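Local coordinates for uncharacterized protein (Pectobacterium atrosepticum, PDB 3ESI) that is of unknown function but, as a hotdog-fold member of the ApeI dehydratase-like family, probably acts on acyl thioesters, perhaps as a 3-hydroxyacyl dehydratase, at residues P80-R85 and Y101-G106; F74-L79 and T108-S113; P3-R8 and L22-D27. All blocks are in the same frame, centred on the assembly; numbering follows the deposited sequence.

Contact 1. Residues P80-R85 and Y101-G106; sequences PGKTLR and YSILEG
Residues 83-85 and 101-105 run antiparallel, their short axes 4.7 Å apart and at 137°, as the open end of the hairpin of strands 83-91 and 96-105 in the hotdog sheet. Arg85 and Ser102 form a hydrogen-bonded pair: Arg85 N reaches Ser102 O at 2.9 Å, and Ser102 N returns a bond to Arg85 O. Leu104 N adds a nearly straight bond to Thr83 O (N-H...O 175°). Leu84 and Ile103 make the non-hydrogen-bonded pair between them. Their side chains run alongside each other on the face turned to helix 45-59, with Leu84 CD2 3.6 Å from Ile103 CG1, while Leu84 CD1 lies 3.8 Å from Tyr101 CD1. Tyr101 continues to the helix, where its OH bonds to Gln48 O.

The opposite face carries Thr83, Arg85, Ser102 and Leu104. Leu104 crosses Arg85 at about a right angle, its CD2 3.9 Å from Arg85 CB. The guanidinium is held from outside the pair by salt bridges to Glu109 and Glu21, and Glu109 also takes a hydrogen bond from Ser102 OG. Just before strand 83-85 a salt bridge joins the two segments: Lys82, bent at chi2 (-59°) and straight thereafter, brings its NZ to 3.1 Å from Glu105 OE1.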
loop_
_atom_site.group_PDB
_atom_site.type_symbol
_atom_site.label_atom_id
_atom_site.label_comp_id
_atom_site.label_asym_id
_atom_site.label_seq_id
_atom_site.Cartn_x
_atom_site.Cartn_y
_atom_site.Cartn_z
ATOM N N PRO A 80 14.436 -6.407 -0.580
ATOM C CA PRO A 80 15.591 -5.657 -1.070
ATOM C C PRO A 80 16.849 -6.516 -0.931
ATOM O O PRO A 80 17.024 -7.203 0.078
ATOM C CB PRO A 80 15.632 -4.446 -0.142
ATOM C CG PRO A 80 14.211 -4.258 0.241
ATOM C CD PRO A 80 13.756 -5.677 0.501
ATOM N N GLY A 81 17.716 -6.485 -1.940
ATOM C CA GLY A 81 18.946 -7.265 -1.894
ATOM C C GLY A 81 18.862 -8.700 -2.400
ATOM O O GLY A 81 19.839 -9.430 -2.296
ATOM N N LYS A 82 17.721 -9.115 -2.954
ATOM C CA LYS A 82 17.579 -10.488 -3.447
ATOM C C LYS A 82 18.030 -10.657 -4.880
ATOM O O LYS A 82 18.015 -9.710 -5.664
ATOM C CB LYS A 82 16.129 -10.959 -3.347
ATOM C CG LYS A 82 15.619 -11.109 -1.934
ATOM C CD LYS A 82 16.450 -12.099 -1.153
ATOM C CE LYS A 82 15.980 -12.190 0.291
ATOM N NZ LYS A 82 16.801 -13.149 1.070
ATOM N N THR A 83 18.436 -11.878 -5.214
ATOM C CA THR A 83 18.873 -12.204 -6.573
ATOM C C THR A 83 17.712 -12.950 -7.224
ATOM O O THR A 83 17.156 -13.880 -6.634
ATOM C CB THR A 83 20.143 -13.079 -6.550
ATOM O OG1 THR A 83 21.200 -12.339 -5.928
ATOM C CG2 THR A 83 20.572 -13.461 -7.960
ATOM N N LEU A 84 17.341 -12.530 -8.429
ATOM C CA LEU A 84 16.207 -13.136 -9.124
ATOM C C LEU A 84 16.493 -13.675 -10.513
ATOM O O LEU A 84 17.326 -13.143 -11.249
ATOM C CB LEU A 84 15.072 -12.116 -9.282
ATOM C CG LEU A 84 14.535 -11.309 -8.098
ATOM C CD1 LEU A 84 13.490 -10.294 -8.607
ATOM C CD2 LEU A 84 13.922 -12.251 -7.065
ATOM N N ARG A 85 15.782 -14.736 -10.869
ATOM C CA ARG A 85 15.875 -15.283 -12.210
ATOM C C ARG A 85 14.544 -14.845 -12.853
ATOM O O ARG A 85 13.473 -15.017 -12.271
ATOM C CB ARG A 85 15.963 -16.819 -12.206
ATOM C CG ARG A 85 16.275 -17.393 -13.592
ATOM C CD ARG A 85 15.862 -18.857 -13.743
ATOM N NE ARG A 85 16.463 -19.747 -12.751
ATOM C CZ ARG A 85 17.771 -19.987 -12.627
ATOM N NH1 ARG A 85 18.655 -19.404 -13.433
ATOM N NH2 ARG A 85 18.196 -20.819 -11.685
ATOM N N TYR A 101 9.180 -15.101 -12.152
ATOM C CA TYR A 101 10.224 -14.584 -11.271
ATOM C C TYR A 101 10.527 -15.613 -10.202
ATOM O O TYR A 101 9.612 -16.141 -9.572
ATOM C CB TYR A 101 9.767 -13.308 -10.545
ATOM C CG TYR A 101 9.877 -12.010 -11.313
ATOM C CD1 TYR A 101 11.092 -11.332 -11.419
ATOM C CD2 TYR A 101 8.746 -11.427 -11.888
ATOM C CE1 TYR A 101 11.173 -10.105 -12.070
ATOM C CE2 TYR A 101 8.817 -10.204 -12.541
ATOM C CZ TYR A 101 10.027 -9.549 -12.626
ATOM O OH TYR A 101 10.078 -8.331 -13.258
ATOM N N SER A 102 11.803 -15.894 -9.978
ATOM C CA SER A 102 12.159 -16.826 -8.914
ATOM C C SER A 102 13.328 -16.261 -8.104
ATOM O O SER A 102 14.220 -15.604 -8.641
ATOM C CB SER A 102 12.469 -18.236 -9.476
ATOM O OG SER A 102 13.682 -18.297 -10.203
ATOM N N ILE A 103 13.277 -16.481 -6.796
ATOM C CA ILE A 103 14.305 -16.006 -5.873
ATOM C C ILE A 103 15.350 -17.087 -5.652
ATOM O O ILE A 103 15.001 -18.222 -5.307
ATOM C CB ILE A 103 13.705 -15.674 -4.497
ATOM C CG1 ILE A 103 12.643 -14.583 -4.634
ATOM C CG2 ILE A 103 14.805 -15.246 -3.544
ATOM C CD1 ILE A 103 11.837 -14.354 -3.370
ATOM N N LEU A 104 16.622 -16.739 -5.849
ATOM C CA LEU A 104 17.715 -17.697 -5.641
ATOM C C LEU A 104 18.390 -17.404 -4.313
ATOM O O LEU A 104 18.914 -16.307 -4.109
ATOM C CB LEU A 104 18.776 -17.609 -6.756
ATOM C CG LEU A 104 18.497 -17.963 -8.230
ATOM C CD1 LEU A 104 17.296 -18.891 -8.331
ATOM C CD2 LEU A 104 18.250 -16.709 -9.037
ATOM N N GLU A 105 18.354 -18.380 -3.411
ATOM C CA GLU A 105 18.990 -18.282 -2.091
ATOM C C GLU A 105 19.565 -19.664 -1.781
ATOM O O GLU A 105 18.861 -20.672 -1.885
ATOM C CB GLU A 105 17.988 -17.916 -0.991
ATOM C CG GLU A 105 17.480 -16.485 -1.005
ATOM C CD GLU A 105 16.581 -16.172 0.201
ATOM O OE1 GLU A 105 17.079 -16.227 1.353
ATOM O OE2 GLU A 105 15.380 -15.875 -0.006
ATOM N N GLY A 106 20.833 -19.712 -1.388
ATOM C CA GLY A 106 21.440 -20.995 -1.106
ATOM C C GLY A 106 21.260 -21.879 -2.327
ATOM O O GLY A 106 21.519 -21.445 -3.452
#

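Contact 2. Residues F74-L79 and T108-S113; sequences FQQPIL and TERTAS
Two backbone amides of the loop after strand 64-74 converge on one carbonyl of strand 108-121: Gln75 N lies 2.7 Å from Ala112 O and Gln76 N 2.9 Å from the same oxygen. The Gln76 bond is nearly straight (N-H...O 173°), whereas Gln75 N sits above the carbonyl plane and its bond is bent. With two successive amides on one acceptor, the loop turns about Ala112 O as it leaves the sheet. Just before, Phe74 and Ser113 form an antiparallel non-hydrogen-bonded pair.

Apolar contacts lie to either end of this junction. Phe74 brings ring atom CD1 to 3.6 Å from Ser113 CB; Ser113 OG is engaged by Gln48 OE1 of helix 45-59. Ile78 lays CG1 and CD1 against the methyl of Ala112, with CG1 3.8 Å from Ala112 CB.

Among the polar side chains, Gln76 crosses Arg110 at about a right angle. Its chi1 (-144°) places CG over one face of the Arg110 guanidinium, 3.5 Å above the plane, and the bend at chi2 turns the amide across it, the two planes stacked and inclined by 29°. Gln75, extended beyond CG, rests its OE1 3.8 Å from Thr111 CG2, and a water bonded to Thr111 OG1 at 2.9 Å makes a weak bond to Gln75 OE1.

Other subunits pack against the loop: Gln76 and Pro77 meet Leu79 of the second subunit, and Phe74 meets Gln40 of the second and Phe37 of the third. Ala112 and Ser113 both face Tyr101 on the adjoining strand, a classic beta bulge, here where strand 64-74, outermost in the hotdog sheet within this chain, gives way to loop.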
loop_
_atom_site.group_PDB
_atom_site.type_symbol
_atom_site.label_atom_id
_atom_site.label_comp_id
_atom_site.label_asym_id
_atom_site.label_seq_id
_atom_site.Cartn_x
_atom_site.Cartn_y
_atom_site.Cartn_z
ATOM N N PHE A 74 1.110 -13.553 -7.278
ATOM C CA PHE A 74 2.229 -13.259 -6.399
ATOM C C PHE A 74 2.278 -14.314 -5.308
ATOM O O PHE A 74 1.409 -14.358 -4.444
ATOM C CB PHE A 74 2.063 -11.852 -5.809
ATOM C CG PHE A 74 2.069 -10.765 -6.850
ATOM C CD1 PHE A 74 3.253 -10.388 -7.469
ATOM C CD2 PHE A 74 0.880 -10.172 -7.270
ATOM C CE1 PHE A 74 3.255 -9.439 -8.497
ATOM C CE2 PHE A 74 0.872 -9.222 -8.296
ATOM C CZ PHE A 74 2.061 -8.857 -8.912
ATOM N N GLN A 75 3.294 -15.169 -5.353
ATOM C CA GLN A 75 3.425 -16.242 -4.373
ATOM C C GLN A 75 4.390 -15.927 -3.247
ATOM O O GLN A 75 4.180 -16.355 -2.119
ATOM C CB GLN A 75 3.869 -17.532 -5.063
ATOM C CG GLN A 75 3.368 -17.640 -6.484
ATOM C CD GLN A 75 3.505 -19.028 -7.053
ATOM O OE1 GLN A 75 3.375 -19.225 -8.266
ATOM N NE2 GLN A 75 3.755 -20.009 -6.184
ATOM N N GLN A 76 5.448 -15.189 -3.549
ATOM C CA GLN A 76 6.429 -14.861 -2.531
ATOM C C GLN A 76 6.895 -13.426 -2.688
ATOM O O GLN A 76 7.187 -12.978 -3.796
ATOM C CB GLN A 76 7.633 -15.800 -2.645
ATOM C CG GLN A 76 8.239 -16.189 -1.316
ATOM C CD GLN A 76 7.419 -17.255 -0.600
ATOM O OE1 GLN A 76 7.348 -17.279 0.633
ATOM N NE2 GLN A 76 6.810 -18.152 -1.371
ATOM N N PRO A 77 6.963 -12.678 -1.580
ATOM C CA PRO A 77 7.412 -11.286 -1.659
ATOM C C PRO A 77 8.896 -11.236 -2.016
ATOM O O PRO A 77 9.661 -12.137 -1.665
ATOM C CB PRO A 77 7.147 -10.756 -0.254
ATOM C CG PRO A 77 6.021 -11.615 0.234
ATOM C CD PRO A 77 6.439 -12.978 -0.240
ATOM N N ILE A 78 9.290 -10.187 -2.723
ATOM C CA ILE A 78 10.669 -10.002 -3.133
ATOM C C ILE A 78 11.246 -8.878 -2.279
ATOM O O ILE A 78 10.821 -7.732 -2.379
ATOM C CB ILE A 78 10.727 -9.631 -4.621
ATOM C CG1 ILE A 78 10.134 -10.779 -5.450
ATOM C CG2 ILE A 78 12.156 -9.344 -5.035
ATOM C CD1 ILE A 78 10.069 -10.536 -6.941
ATOM N N LEU A 79 12.211 -9.212 -1.427
ATOM C CA LEU A 79 12.818 -8.228 -0.540
ATOM C C LEU A 79 14.029 -7.542 -1.157
ATOM O O LEU A 79 14.599 -8.014 -2.132
ATOM C CB LEU A 79 13.240 -8.890 0.774
ATOM C CG LEU A 79 12.202 -9.779 1.458
ATOM C CD1 LEU A 79 12.718 -10.178 2.839
ATOM C CD2 LEU A 79 10.875 -9.045 1.568
ATOM N N THR A 108 18.338 -23.217 -3.068
ATOM C CA THR A 108 16.915 -23.138 -3.388
ATOM C C THR A 108 16.561 -22.103 -4.461
ATOM O O THR A 108 17.316 -21.168 -4.741
ATOM C CB THR A 108 16.081 -22.792 -2.136
ATOM O OG1 THR A 108 16.050 -21.368 -1.959
ATOM C CG2 THR A 108 16.699 -23.419 -0.893
ATOM N N GLU A 109 15.387 -22.293 -5.050
ATOM C CA GLU A 109 14.858 -21.407 -6.068
ATOM C C GLU A 109 13.342 -21.482 -5.969
ATOM O O GLU A 109 12.734 -22.439 -6.447
ATOM C CB GLU A 109 15.318 -21.840 -7.462
ATOM C CG GLU A 109 14.533 -21.171 -8.582
ATOM C CD GLU A 109 15.213 -21.272 -9.936
ATOM O OE1 GLU A 109 14.573 -20.904 -10.953
ATOM O OE2 GLU A 109 16.389 -21.709 -9.979
ATOM N N ARG A 110 12.738 -20.486 -5.326
ATOM C CA ARG A 110 11.281 -20.425 -5.164
ATOM C C ARG A 110 10.667 -19.478 -6.193
ATOM O O ARG A 110 11.277 -18.478 -6.566
ATOM C CB ARG A 110 10.902 -19.894 -3.777
ATOM C CG ARG A 110 11.428 -20.665 -2.590
ATOM C CD ARG A 110 11.136 -19.878 -1.319
ATOM N NE ARG A 110 11.679 -18.517 -1.402
ATOM C CZ ARG A 110 11.514 -17.575 -0.475
ATOM N NH1 ARG A 110 10.813 -17.839 0.620
ATOM N NH2 ARG A 110 12.055 -16.372 -0.640
ATOM N N THR A 111 9.457 -19.784 -6.645
ATOM C CA THR A 111 8.780 -18.905 -7.595
ATOM C C THR A 111 8.224 -17.758 -6.763
ATOM O O THR A 111 7.626 -17.991 -5.712
ATOM C CB THR A 111 7.612 -19.617 -8.305
ATOM O OG1 THR A 111 8.095 -20.796 -8.962
ATOM C CG2 THR A 111 6.989 -18.706 -9.343
ATOM N N ALA A 112 8.428 -16.523 -7.210
ATOM C CA ALA A 112 7.939 -15.375 -6.458
ATOM C C ALA A 112 6.649 -14.851 -7.070
ATOM O O ALA A 112 5.727 -14.425 -6.361
ATOM C CB ALA A 112 9.000 -14.271 -6.433
ATOM N N SER A 113 6.593 -14.880 -8.395
ATOM C CA SER A 113 5.419 -14.419 -9.103
ATOM C C SER A 113 5.488 -14.900 -10.541
ATOM O O SER A 113 6.560 -15.205 -11.051
ATOM C CB SER A 113 5.341 -12.895 -9.055
ATOM O OG SER A 113 6.399 -12.311 -9.791
HETATM O O HOH W 1 5.402 -21.938 -9.017
#

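Contact 3. Residues P3-R8 and L22-D27; sequences PVELVR and LMLQVD
The N-terminal beta hairpin of the hotdog sheet, strands 4-8 and 17-25, pairs here across a classic beta bulge, in which Leu6 and Val7 both face Met23. The strands are antiparallel, their short axes 4.6 Å apart at 153°. Val4 and Gln25 form a hydrogen-bonded pair, with Val4 N 3.0 Å from Gln25 O and Gln25 N 2.8 Å from Val4 O. At the bulge Met23 O accepts Leu6 N at 2.7 Å and, more weakly, Val7 N. Met23 N then bonds to Val7 O, so pairing resumes one residue out of step.

Leu6, inserted by the bulge, has its CB pointing toward strand 17-25, and its side chain slants across Met23. Its CD1 branch lies 3.5 Å from Met23 CG, while CD2 comes to 4.0 Å from Gln25 CB. Met23 CG is anti to its own backbone N (chi1 -173°), which carries the thioether past Leu6. On the face of Val4, Val7, Met23 and Gln25, Val7 meets Met23 through their CB atoms, and Val4 meets Gln25 likewise.

Glu5, Arg8, Leu22 and Leu24 occupy the other face. Beside them the Pro3 ring runs alongside Leu24, CB of Pro3 4.1 Å from CB of Leu24. Arg8 turns back on Glu5: Arg8 NH2 bonds at 3.2 Å to Glu5 OE1 on its syn side, and Arg8 NE makes a weak, bent hydrogen bond to Glu5 OE2, part of the same salt bridge.

This face looks toward helix 45-59, where Trp51 and Tyr55 receive Pro3, and Tyr55 also packs on Glu5 and Leu22. Strand 4-8 is outermost in the sheet of this chain, while strand 17-25 continues the pairing inward to strand 83-91, with Leu6 and Met23 touching Thr83.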
loop_
_atom_site.group_PDB
_atom_site.type_symbol
_atom_site.label_atom_id
_atom_site.label_comp_id
_atom_site.label_asym_id
_atom_site.label_seq_id
_atom_site.Cartn_x
_atom_site.Cartn_y
_atom_site.Cartn_z
ATOM N N PRO A 3 16.239 -2.837 -12.037
ATOM C CA PRO A 3 17.084 -3.796 -11.327
ATOM C C PRO A 3 18.484 -3.835 -11.933
ATOM O O PRO A 3 18.693 -3.375 -13.055
ATOM C CB PRO A 3 16.348 -5.112 -11.549
ATOM C CG PRO A 3 15.859 -4.957 -12.969
ATOM C CD PRO A 3 15.373 -3.514 -13.022
ATOM N N VAL A 4 19.446 -4.374 -11.190
ATOM C CA VAL A 4 20.792 -4.514 -11.724
ATOM C C VAL A 4 20.782 -5.812 -12.548
ATOM O O VAL A 4 20.340 -6.858 -12.069
ATOM C CB VAL A 4 21.849 -4.595 -10.589
ATOM C CG1 VAL A 4 23.144 -5.166 -11.125
ATOM C CG2 VAL A 4 22.109 -3.197 -10.018
ATOM N N GLU A 5 21.238 -5.734 -13.795
ATOM C CA GLU A 5 21.266 -6.899 -14.684
ATOM C C GLU A 5 22.549 -7.701 -14.464
ATOM O O GLU A 5 23.635 -7.253 -14.797
ATOM C CB GLU A 5 21.173 -6.437 -16.148
ATOM C CG GLU A 5 20.612 -7.474 -17.119
ATOM C CD GLU A 5 20.473 -6.939 -18.545
ATOM O OE1 GLU A 5 19.964 -5.809 -18.702
ATOM O OE2 GLU A 5 20.863 -7.646 -19.508
ATOM N N LEU A 6 22.419 -8.884 -13.888
ATOM C CA LEU A 6 23.580 -9.724 -13.614
ATOM C C LEU A 6 24.042 -10.437 -14.870
ATOM O O LEU A 6 25.198 -10.308 -15.272
ATOM C CB LEU A 6 23.242 -10.746 -12.523
ATOM C CG LEU A 6 22.761 -10.025 -11.264
ATOM C CD1 LEU A 6 22.456 -11.009 -10.148
ATOM C CD2 LEU A 6 23.842 -9.039 -10.834
ATOM N N VAL A 7 23.131 -11.187 -15.484
ATOM C CA VAL A 7 23.425 -11.929 -16.698
ATOM C C VAL A 7 22.197 -11.910 -17.585
ATOM O O VAL A 7 21.076 -11.902 -17.087
ATOM C CB VAL A 7 23.743 -13.410 -16.393
ATOM C CG1 VAL A 7 24.093 -14.144 -17.677
ATOM C CG2 VAL A 7 24.867 -13.512 -15.378
ATOM N N ARG A 8 22.418 -11.886 -18.897
ATOM C CA ARG A 8 21.334 -11.927 -19.875
ATOM C C ARG A 8 21.661 -13.047 -20.842
ATOM O O ARG A 8 22.571 -12.926 -21.660
ATOM C CB ARG A 8 21.213 -10.630 -20.679
ATOM C CG ARG A 8 20.130 -10.730 -21.771
ATOM C CD ARG A 8 20.077 -9.524 -22.705
ATOM N NE ARG A 8 19.733 -8.294 -22.000
ATOM C CZ ARG A 8 19.589 -7.101 -22.576
ATOM N NH1 ARG A 8 19.754 -6.961 -23.879
ATOM N NH2 ARG A 8 19.284 -6.043 -21.835
ATOM N N LEU A 22 17.002 -13.829 -17.510
ATOM C CA LEU A 22 17.867 -12.832 -16.909
ATOM C C LEU A 22 18.103 -13.124 -15.449
ATOM O O LEU A 22 17.269 -13.729 -14.781
ATOM C CB LEU A 22 17.264 -11.432 -17.023
ATOM C CG LEU A 22 17.237 -10.783 -18.401
ATOM C CD1 LEU A 22 16.243 -11.504 -19.294
ATOM C CD2 LEU A 22 16.846 -9.332 -18.252
ATOM N N MET A 23 19.266 -12.722 -14.958
ATOM C CA MET A 23 19.560 -12.874 -13.543
ATOM C C MET A 23 19.582 -11.410 -13.148
ATOM O O MET A 23 20.308 -10.616 -13.746
ATOM C CB MET A 23 20.923 -13.536 -13.313
ATOM C CG MET A 23 21.199 -13.856 -11.846
ATOM S SD MET A 23 22.653 -14.912 -11.560
ATOM C CE MET A 23 21.881 -16.579 -11.876
ATOM N N LEU A 24 18.753 -11.045 -12.178
ATOM C CA LEU A 24 18.660 -9.649 -11.747
ATOM C C LEU A 24 18.906 -9.495 -10.250
ATOM O O LEU A 24 18.674 -10.417 -9.458
ATOM C CB LEU A 24 17.268 -9.089 -12.085
ATOM C CG LEU A 24 16.709 -9.448 -13.461
ATOM C CD1 LEU A 24 15.264 -9.009 -13.556
ATOM C CD2 LEU A 24 17.527 -8.805 -14.538
ATOM N N GLN A 25 19.390 -8.326 -9.864
ATOM C CA GLN A 25 19.644 -8.068 -8.458
ATOM C C GLN A 25 18.745 -6.922 -8.046
ATOM O O GLN A 25 18.719 -5.871 -8.705
ATOM C CB GLN A 25 21.118 -7.708 -8.236
ATOM C CG GLN A 25 21.488 -7.334 -6.797
ATOM C CD GLN A 25 21.421 -8.506 -5.812
ATOM O OE1 GLN A 25 21.427 -9.682 -6.208
ATOM N NE2 GLN A 25 21.378 -8.183 -4.512
ATOM N N VAL A 26 17.984 -7.146 -6.978
ATOM C CA VAL A 26 17.080 -6.135 -6.460
ATOM C C VAL A 26 17.872 -5.234 -5.522
ATOM O O VAL A 26 18.091 -5.553 -4.358
ATOM C CB VAL A 26 15.913 -6.782 -5.705
ATOM C CG1 VAL A 26 15.033 -5.710 -5.083
ATOM C CG2 VAL A 26 15.126 -7.651 -6.658
ATOM N N ASP A 27 18.296 -4.101 -6.056
ATOM C CA ASP A 27 19.094 -3.125 -5.337
ATOM C C ASP A 27 18.386 -2.453 -4.156
ATOM O O ASP A 27 17.360 -1.801 -4.326
ATOM C CB ASP A 27 19.547 -2.060 -6.322
ATOM C CG ASP A 27 20.726 -1.275 -5.823
ATOM O OD1 ASP A 27 21.083 -0.281 -6.491
ATOM O OD2 ASP A 27 21.300 -1.654 -4.780
#

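How the contacts relate
All three contacts belong to one antiparallel sheet, ordered 4-8, 17-25, 83-91, 96-105, 108-121, 64-74. Contact 3 includes one outermost strand within this chain, contact 1 lies in the middle, and contact 2 is where the chain leaves the other outermost strand. Centres of contacts 1 and 3 are about 9 Å apart, those of 1 and 2 about 8 Å, and those of 2 and 3 about 15 Å. Along the chain contact 3 closes first, and contact 1 is nested within the loop closed by contact 2. Gly81 N to Val26 O (2.6 Å) links contact 1 to 3; Tyr101 O to Ala112 N (2.7 Å) links it to 2. The three thus sample pairings across one hotdog sheet, joined by bonds between neighbouring strands.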